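PDB 7A27: SmhA from Serratia marcescens, which serves as one component of the tripartite alpha-pore-forming toxin Smh and probably acts with its two partner proteins to perforate target-cell membranes. Local coordinates for residues A126-R137 with Y291-P302. Sequence-based numbering, arbitrary orientation.
Sequences AQAVHTQLQAKR and YVLTEQRMALLP
Val292 CG1 sits over one face of the Arg137 guanidinium, 3.9 Å above its centre, while the Glu295 carboxylate meets the edge of the same group. The His130 ring has Glu295 O at its edge and Ala299 CB at an oblique angle; at the edge of the Tyr291 ring lies Leu133 O. Arg137 NH1 makes a salt bridge and hydrogen bond to Glu295 OE1 at 2.9 Å; the acceptor lies near the guanidinium plane, but the two planes are 64° apart and NH1 approaches from above the carboxylate. The other oxygen, Glu295 OE2, takes a weak, strongly bent hydrogen bond from His130 NE2 (2.8 Å), so one carboxylate links two side chains of the facing helix. With chi1 at -175°, the Glu295 chain leaves CB on the side away from the backbone N, and its bend at chi2 turns the carboxylate between them, making Glu295 a knob among His130, Leu133, Gln134 and Arg137. Leu133 CD2 packs 3.7 Å from Tyr291 CZ, and Leu133 CD1 reaches Met298 CG at 3.6 Å. Beyond His130, Pro302 CG closes on Ala126 CB at 4.0 Å. The axes of 126-137 and 291-299 come within 9.3 Å at 150°, a roughly antiparallel pairing that joins helix 104-155 to helix 272-299, continued by Pro302 in helix 301-321, within the elongated helical bundle. Leu133 and Met298 also touch helix 48-96, and Tyr291 and Met298 touch helix 14-37.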
ATOM      1  N   ALA A 126      11.601  -7.534  -9.294  1.00 65.23           N
ATOM      2  CA  ALA A 126      10.414  -6.666  -9.218  1.00 64.80           C
ATOM      3  C   ALA A 126       9.343  -7.215 -10.166  1.00 66.52           C
ATOM      4  O   ALA A 126       8.180  -7.303  -9.746  1.00 68.75           O
ATOM      5  CB  ALA A 126      10.790  -5.257  -9.554  1.00 64.14           C
ATOM      6  N   GLN A 127       9.710  -7.601 -11.390  1.00 65.94           N
ATOM      7  CA  GLN A 127       8.706  -8.146 -12.334  1.00 66.58           C
ATOM      8  C   GLN A 127       7.980  -9.318 -11.664  1.00 68.10           C
ATOM      9  O   GLN A 127       6.740  -9.359 -11.734  1.00 68.89           O
ATOM     10  CB  GLN A 127       9.311  -8.626 -13.651  1.00 67.56           C
ATOM     11  CG  GLN A 127       8.268  -8.823 -14.755  1.00 67.46           C
ATOM     12  CD  GLN A 127       7.673  -7.509 -15.203  1.00 66.45           C
ATOM     13  OE1 GLN A 127       8.373  -6.587 -15.623  1.00 65.59           O
ATOM     14  NE2 GLN A 127       6.358  -7.427 -15.121  1.00 66.10           N
ATOM     15  N   ALA A 128       8.721 -10.217 -11.015  1.00 68.86           N
ATOM     16  CA  ALA A 128       8.175 -11.433 -10.365  1.00 70.46           C
ATOM     17  C   ALA A 128       7.091 -11.047  -9.357  1.00 68.50           C
ATOM     18  O   ALA A 128       6.027 -11.695  -9.338  1.00 68.30           O
ATOM     19  CB  ALA A 128       9.279 -12.227  -9.707  1.00 71.94           C
ATOM     20  N   VAL A 129       7.363 -10.029  -8.552  1.00 67.67           N
ATOM     21  CA  VAL A 129       6.413  -9.536  -7.518  1.00 69.17           C
ATOM     22  C   VAL A 129       5.192  -8.919  -8.206  1.00 70.51           C
ATOM     23  O   VAL A 129       4.063  -9.187  -7.752  1.00 72.95           O
ATOM     24  CB  VAL A 129       7.092  -8.539  -6.566  1.00 68.06           C
ATOM     25  CG1 VAL A 129       6.077  -7.821  -5.706  1.00 67.49           C
ATOM     26  CG2 VAL A 129       8.141  -9.213  -5.697  1.00 68.37           C
ATOM     27  N   HIS A 130       5.387  -8.109  -9.249  1.00 70.94           N
ATOM     28  CA  HIS A 130       4.263  -7.460  -9.975  1.00 69.88           C
ATOM     29  C   HIS A 130       3.346  -8.519 -10.582  1.00 70.17           C
ATOM     30  O   HIS A 130       2.124  -8.339 -10.538  1.00 68.65           O
ATOM     31  CB  HIS A 130       4.748  -6.510 -11.066  1.00 70.62           C
ATOM     32  CG  HIS A 130       3.611  -5.887 -11.804  1.00 72.27           C
ATOM     33  ND1 HIS A 130       3.166  -6.348 -13.032  1.00 73.17           N
ATOM     34  CD2 HIS A 130       2.776  -4.888 -11.449  1.00 73.75           C
ATOM     35  CE1 HIS A 130       2.150  -5.617 -13.425  1.00 74.25           C
ATOM     36  NE2 HIS A 130       1.885  -4.714 -12.472  1.00 74.65           N
ATOM     37  N   THR A 131       3.915  -9.581 -11.149  1.00 70.92           N
ATOM     38  CA  THR A 131       3.126 -10.646 -11.800  1.00 72.95           C
ATOM     39  C   THR A 131       2.213 -11.298 -10.753  1.00 75.49           C
ATOM     40  O   THR A 131       1.066 -11.627 -11.124  1.00 76.28           O
ATOM     41  CB  THR A 131       4.027 -11.616 -12.560  1.00 73.80           C
ATOM     42  OG1 THR A 131       4.786 -10.853 -13.501  1.00 74.23           O
ATOM     43  CG2 THR A 131       3.236 -12.680 -13.282  1.00 76.03           C
ATOM     44  N   GLN A 132       2.668 -11.463  -9.502  1.00 78.07           N
ATOM     45  CA  GLN A 132       1.834 -12.050  -8.416  1.00 80.78           C
ATOM     46  C   GLN A 132       0.701 -11.069  -8.062  1.00 78.92           C
ATOM     47  O   GLN A 132      -0.438 -11.518  -7.898  1.00 81.06           O
ATOM     48  CB  GLN A 132       2.660 -12.413  -7.182  1.00 82.79           C
ATOM     49  CG  GLN A 132       3.295 -13.788  -7.238  1.00 87.56           C
ATOM     50  CD  GLN A 132       4.098 -14.080  -5.988  1.00 91.49           C
ATOM     51  OE1 GLN A 132       3.986 -13.400  -4.963  1.00 91.67           O
ATOM     52  NE2 GLN A 132       4.902 -15.138  -6.045  1.00 95.18           N
ATOM     53  N   LEU A 133       0.995  -9.778  -7.937  1.00 76.00           N
ATOM     54  CA  LEU A 133      -0.015  -8.743  -7.605  1.00 74.82           C
ATOM     55  C   LEU A 133      -1.087  -8.702  -8.702  1.00 75.63           C
ATOM     56  O   LEU A 133      -2.276  -8.597  -8.372  1.00 75.14           O
ATOM     57  CB  LEU A 133       0.692  -7.390  -7.455  1.00 72.69           C
ATOM     58  CG  LEU A 133       1.462  -7.198  -6.155  1.00 70.94           C
ATOM     59  CD1 LEU A 133       2.281  -5.928  -6.193  1.00 69.41           C
ATOM     60  CD2 LEU A 133       0.495  -7.152  -4.987  1.00 70.87           C
ATOM     61  N   GLN A 134      -0.664  -8.791  -9.959  1.00 77.30           N
ATOM     62  CA  GLN A 134      -1.545  -8.754 -11.156  1.00 79.07           C
ATOM     63  C   GLN A 134      -2.503  -9.953 -11.111  1.00 79.12           C
ATOM     64  O   GLN A 134      -3.698  -9.764 -11.392  1.00 78.96           O
ATOM     65  CB  GLN A 134      -0.667  -8.750 -12.408  1.00 80.91           C
ATOM     66  CG  GLN A 134      -1.380  -8.295 -13.668  1.00 83.24           C
ATOM     67  CD  GLN A 134      -0.430  -8.298 -14.838  1.00 84.95           C
ATOM     68  OE1 GLN A 134       0.140  -7.269 -15.193  1.00 82.13           O
ATOM     69  NE2 GLN A 134      -0.186  -9.479 -15.389  1.00 88.69           N
ATOM     70  N   ALA A 135      -1.996 -11.134 -10.742  1.00 78.23           N
ATOM     71  CA  ALA A 135      -2.767 -12.391 -10.619  1.00 78.38           C
ATOM     72  C   ALA A 135      -3.856 -12.232  -9.549  1.00 77.12           C
ATOM     73  O   ALA A 135      -5.014 -12.587  -9.817  1.00 77.98           O
ATOM     74  CB  ALA A 135      -1.844 -13.532 -10.289  1.00 78.95           C
ATOM     75  N   LYS A 136      -3.498 -11.733  -8.370  1.00 75.21           N
ATOM     76  CA  LYS A 136      -4.460 -11.506  -7.275  1.00 76.33           C
ATOM     77  C   LYS A 136      -5.509 -10.504  -7.750  1.00 76.41           C
ATOM     78  O   LYS A 136      -6.705 -10.772  -7.563  1.00 79.95           O
ATOM     79  CB  LYS A 136      -3.765 -11.004  -6.004  1.00 77.30           C
ATOM     80  CG  LYS A 136      -3.074 -12.064  -5.163  1.00 79.55           C
ATOM     81  CD  LYS A 136      -4.084 -13.106  -4.658  1.00 82.40           C
ATOM     82  CE  LYS A 136      -3.605 -14.006  -3.535  1.00 84.15           C
ATOM     83  NZ  LYS A 136      -2.462 -14.879  -3.898  1.00 85.87           N
ATOM     84  N   ARG A 137      -5.095  -9.388  -8.341  1.00 75.11           N
ATOM     85  CA  ARG A 137      -6.057  -8.365  -8.815  1.00 75.50           C
ATOM     86  C   ARG A 137      -7.133  -9.051  -9.672  1.00 78.15           C
ATOM     87  O   ARG A 137      -8.329  -8.840  -9.406  1.00 76.63           O
ATOM     88  CB  ARG A 137      -5.338  -7.273  -9.607  1.00 74.81           C
ATOM     89  CG  ARG A 137      -6.280  -6.268 -10.243  1.00 76.10           C
ATOM     90  CD  ARG A 137      -5.556  -5.283 -11.131  1.00 76.62           C
ATOM     91  NE  ARG A 137      -6.529  -4.495 -11.881  1.00 77.01           N
ATOM     92  CZ  ARG A 137      -6.227  -3.475 -12.666  1.00 78.09           C
ATOM     93  NH1 ARG A 137      -4.968  -3.082 -12.789  1.00 78.70           N
ATOM     94  NH2 ARG A 137      -7.189  -2.838 -13.309  1.00 79.28           N
ATOM     95  N   TYR A 291      -5.646  -2.296  -3.310  1.00 64.74           N
ATOM     96  CA  TYR A 291      -4.839  -3.420  -3.852  1.00 63.46           C
ATOM     97  C   TYR A 291      -4.532  -3.090  -5.311  1.00 63.02           C
ATOM     98  O   TYR A 291      -3.387  -3.220  -5.741  1.00 63.83           O
ATOM     99  CB  TYR A 291      -5.556  -4.764  -3.758  1.00 64.10           C
ATOM    100  CG  TYR A 291      -4.645  -5.959  -3.848  1.00 64.31           C
ATOM    101  CD1 TYR A 291      -4.141  -6.398  -5.058  1.00 64.81           C
ATOM    102  CD2 TYR A 291      -4.276  -6.649  -2.706  1.00 64.99           C
ATOM    103  CE1 TYR A 291      -3.304  -7.506  -5.134  1.00 65.13           C
ATOM    104  CE2 TYR A 291      -3.428  -7.742  -2.760  1.00 65.18           C
ATOM    105  CZ  TYR A 291      -2.947  -8.177  -3.978  1.00 65.08           C
ATOM    106  OH  TYR A 291      -2.129  -9.265  -3.993  1.00 67.71           O
ATOM    107  N   VAL A 292      -5.544  -2.633  -6.039  1.00 62.63           N
ATOM    108  CA  VAL A 292      -5.434  -2.263  -7.477  1.00 62.03           C
ATOM    109  C   VAL A 292      -4.400  -1.131  -7.615  1.00 62.21           C
ATOM    110  O   VAL A 292      -3.567  -1.196  -8.549  1.00 63.85           O
ATOM    111  CB  VAL A 292      -6.805  -1.888  -8.066  1.00 60.62           C
ATOM    112  CG1 VAL A 292      -6.664  -1.263  -9.433  1.00 61.95           C
ATOM    113  CG2 VAL A 292      -7.737  -3.074  -8.151  1.00 61.24           C
ATOM    114  N   LEU A 293      -4.440  -0.130  -6.736  1.00 61.41           N
ATOM    115  CA  LEU A 293      -3.491   1.012  -6.800  1.00 61.45           C
ATOM    116  C   LEU A 293      -2.086   0.499  -6.480  1.00 63.12           C
ATOM    117  O   LEU A 293      -1.130   0.996  -7.093  1.00 62.04           O
ATOM    118  CB  LEU A 293      -3.901   2.139  -5.850  1.00 61.36           C
ATOM    119  CG  LEU A 293      -5.111   2.964  -6.280  1.00 62.25           C
ATOM    120  CD1 LEU A 293      -5.290   4.149  -5.338  1.00 62.96           C
ATOM    121  CD2 LEU A 293      -4.983   3.473  -7.702  1.00 62.64           C
ATOM    122  N   THR A 294      -1.966  -0.490  -5.586  1.00 64.91           N
ATOM    123  CA  THR A 294      -0.656  -1.080  -5.213  1.00 65.16           C
ATOM    124  C   THR A 294      -0.100  -1.736  -6.477  1.00 67.03           C
ATOM    125  O   THR A 294       0.990  -1.356  -6.868  1.00 68.02           O
ATOM    126  CB  THR A 294      -0.784  -1.976  -3.978  1.00 65.30           C
ATOM    127  OG1 THR A 294      -1.278  -1.162  -2.911  1.00 67.20           O
ATOM    128  CG2 THR A 294       0.524  -2.606  -3.557  1.00 65.84           C
ATOM    129  N   GLU A 295      -0.888  -2.584  -7.146  1.00 67.88           N
ATOM    130  CA  GLU A 295      -0.512  -3.275  -8.402  1.00 68.09           C
ATOM    131  C   GLU A 295      -0.060  -2.251  -9.443  1.00 67.58           C
ATOM    132  O   GLU A 295       0.958  -2.519 -10.083  1.00 66.41           O
ATOM    133  CB  GLU A 295      -1.701  -4.072  -8.935  1.00 71.19           C
ATOM    134  CG  GLU A 295      -1.396  -4.915 -10.168  1.00 74.19           C
ATOM    135  CD  GLU A 295      -1.549  -4.247 -11.525  1.00 76.41           C
ATOM    136  OE1 GLU A 295      -2.288  -3.268 -11.626  1.00 79.10           O
ATOM    137  OE2 GLU A 295      -0.937  -4.727 -12.495  1.00 80.25           O
ATOM    138  N   GLN A 296      -0.779  -1.131  -9.599  1.00 66.09           N
ATOM    139  CA  GLN A 296      -0.515  -0.113 -10.651  1.00 66.94           C
ATOM    140  C   GLN A 296       0.799   0.636 -10.386  1.00 67.06           C
ATOM    141  O   GLN A 296       1.532   0.880 -11.362  1.00 66.32           O
ATOM    142  CB  GLN A 296      -1.691   0.849 -10.807  1.00 67.27           C
ATOM    143  CG  GLN A 296      -2.817   0.279 -11.661  1.00 69.39           C
ATOM    144  CD  GLN A 296      -4.112   1.056 -11.574  1.00 70.94           C
ATOM    145  OE1 GLN A 296      -4.223   2.062 -10.876  1.00 71.61           O
ATOM    146  NE2 GLN A 296      -5.127   0.576 -12.274  1.00 71.22           N
ATOM    147  N   ARG A 297       1.101   1.003  -9.141  1.00 68.02           N
ATOM    148  CA  ARG A 297       2.363   1.726  -8.814  1.00 69.65           C
ATOM    149  C   ARG A 297       3.542   0.772  -8.989  1.00 68.74           C
ATOM    150  O   ARG A 297       4.597   1.231  -9.420  1.00 68.89           O
ATOM    151  CB  ARG A 297       2.370   2.273  -7.388  1.00 72.46           C
ATOM    152  CG  ARG A 297       1.225   3.222  -7.089  1.00 76.42           C
ATOM    153  CD  ARG A 297       1.201   4.499  -7.913  1.00 80.78           C
ATOM    154  NE  ARG A 297      -0.172   5.028  -7.874  1.00 85.22           N
ATOM    155  CZ  ARG A 297      -0.752   5.608  -6.805  1.00 86.88           C
ATOM    156  NH1 ARG A 297      -0.095   5.742  -5.646  1.00 86.35           N
ATOM    157  NH2 ARG A 297      -2.000   6.036  -6.921  1.00 85.08           N
ATOM    158  N   MET A 298       3.331  -0.510  -8.688  1.00 68.00           N
ATOM    159  CA  MET A 298       4.344  -1.591  -8.768  1.00 67.11           C
ATOM    160  C   MET A 298       4.633  -1.923 -10.235  1.00 66.06           C
ATOM    161  O   MET A 298       5.751  -2.370 -10.514  1.00 66.23           O
ATOM    162  CB  MET A 298       3.801  -2.832  -8.070  1.00 67.30           C
ATOM    163  CG  MET A 298       4.806  -3.953  -7.909  1.00 69.29           C
ATOM    164  SD  MET A 298       6.285  -3.638  -6.953  1.00 67.85           S
ATOM    165  CE  MET A 298       5.523  -2.623  -5.705  1.00 69.02           C
ATOM    166  N   ALA A 299       3.693  -1.686 -11.148  1.00 64.56           N
ATOM    167  CA  ALA A 299       3.842  -1.988 -12.590  1.00 65.17           C
ATOM    168  C   ALA A 299       5.018  -1.198 -13.183  1.00 66.38           C
ATOM    169  O   ALA A 299       5.680  -1.705 -14.097  1.00 69.82           O
ATOM    170  CB  ALA A 299       2.580  -1.651 -13.321  1.00 64.80           C
ATOM    171  N   LEU A 300       5.315  -0.019 -12.661  1.00 66.08           N
ATOM    172  CA  LEU A 300       6.352   0.886 -13.218  1.00 67.54           C
ATOM    173  C   LEU A 300       7.742   0.575 -12.631  1.00 66.61           C
ATOM    174  O   LEU A 300       8.743   1.056 -13.215  1.00 67.59           O
ATOM    175  CB  LEU A 300       5.978   2.346 -12.940  1.00 68.24           C
ATOM    176  CG  LEU A 300       4.540   2.806 -13.197  1.00 68.41           C
ATOM    177  CD1 LEU A 300       4.360   4.208 -12.627  1.00 68.62           C
ATOM    178  CD2 LEU A 300       4.164   2.749 -14.676  1.00 68.19           C
ATOM    179  N   LEU A 301       7.827  -0.204 -11.548  1.00 64.01           N
ATOM    180  CA  LEU A 301       9.102  -0.435 -10.811  1.00 63.79           C
ATOM    181  C   LEU A 301      10.106  -1.228 -11.659  1.00 65.17           C
ATOM    182  O   LEU A 301      11.270  -0.835 -11.718  1.00 66.14           O
ATOM    183  CB  LEU A 301       8.810  -1.127  -9.482  1.00 61.99           C
ATOM    184  CG  LEU A 301      10.016  -1.295  -8.558  1.00 61.46           C
ATOM    185  CD1 LEU A 301      10.654   0.030  -8.206  1.00 61.20           C
ATOM    186  CD2 LEU A 301       9.618  -2.013  -7.295  1.00 61.39           C
ATOM    187  N   PRO A 302       9.734  -2.357 -12.312  1.00 63.90           N
ATOM    188  CA  PRO A 302      10.678  -3.103 -13.136  1.00 64.98           C
ATOM    189  C   PRO A 302      11.344  -2.198 -14.192  1.00 67.16           C
ATOM    190  O   PRO A 302      12.549  -2.199 -14.313  1.00 67.42           O
ATOM    191  CB  PRO A 302       9.784  -4.177 -13.784  1.00 65.70           C
ATOM    192  CG  PRO A 302       8.646  -4.365 -12.823  1.00 64.71           C
ATOM    193  CD  PRO A 302       8.405  -2.968 -12.305  1.00 63.60           C
TER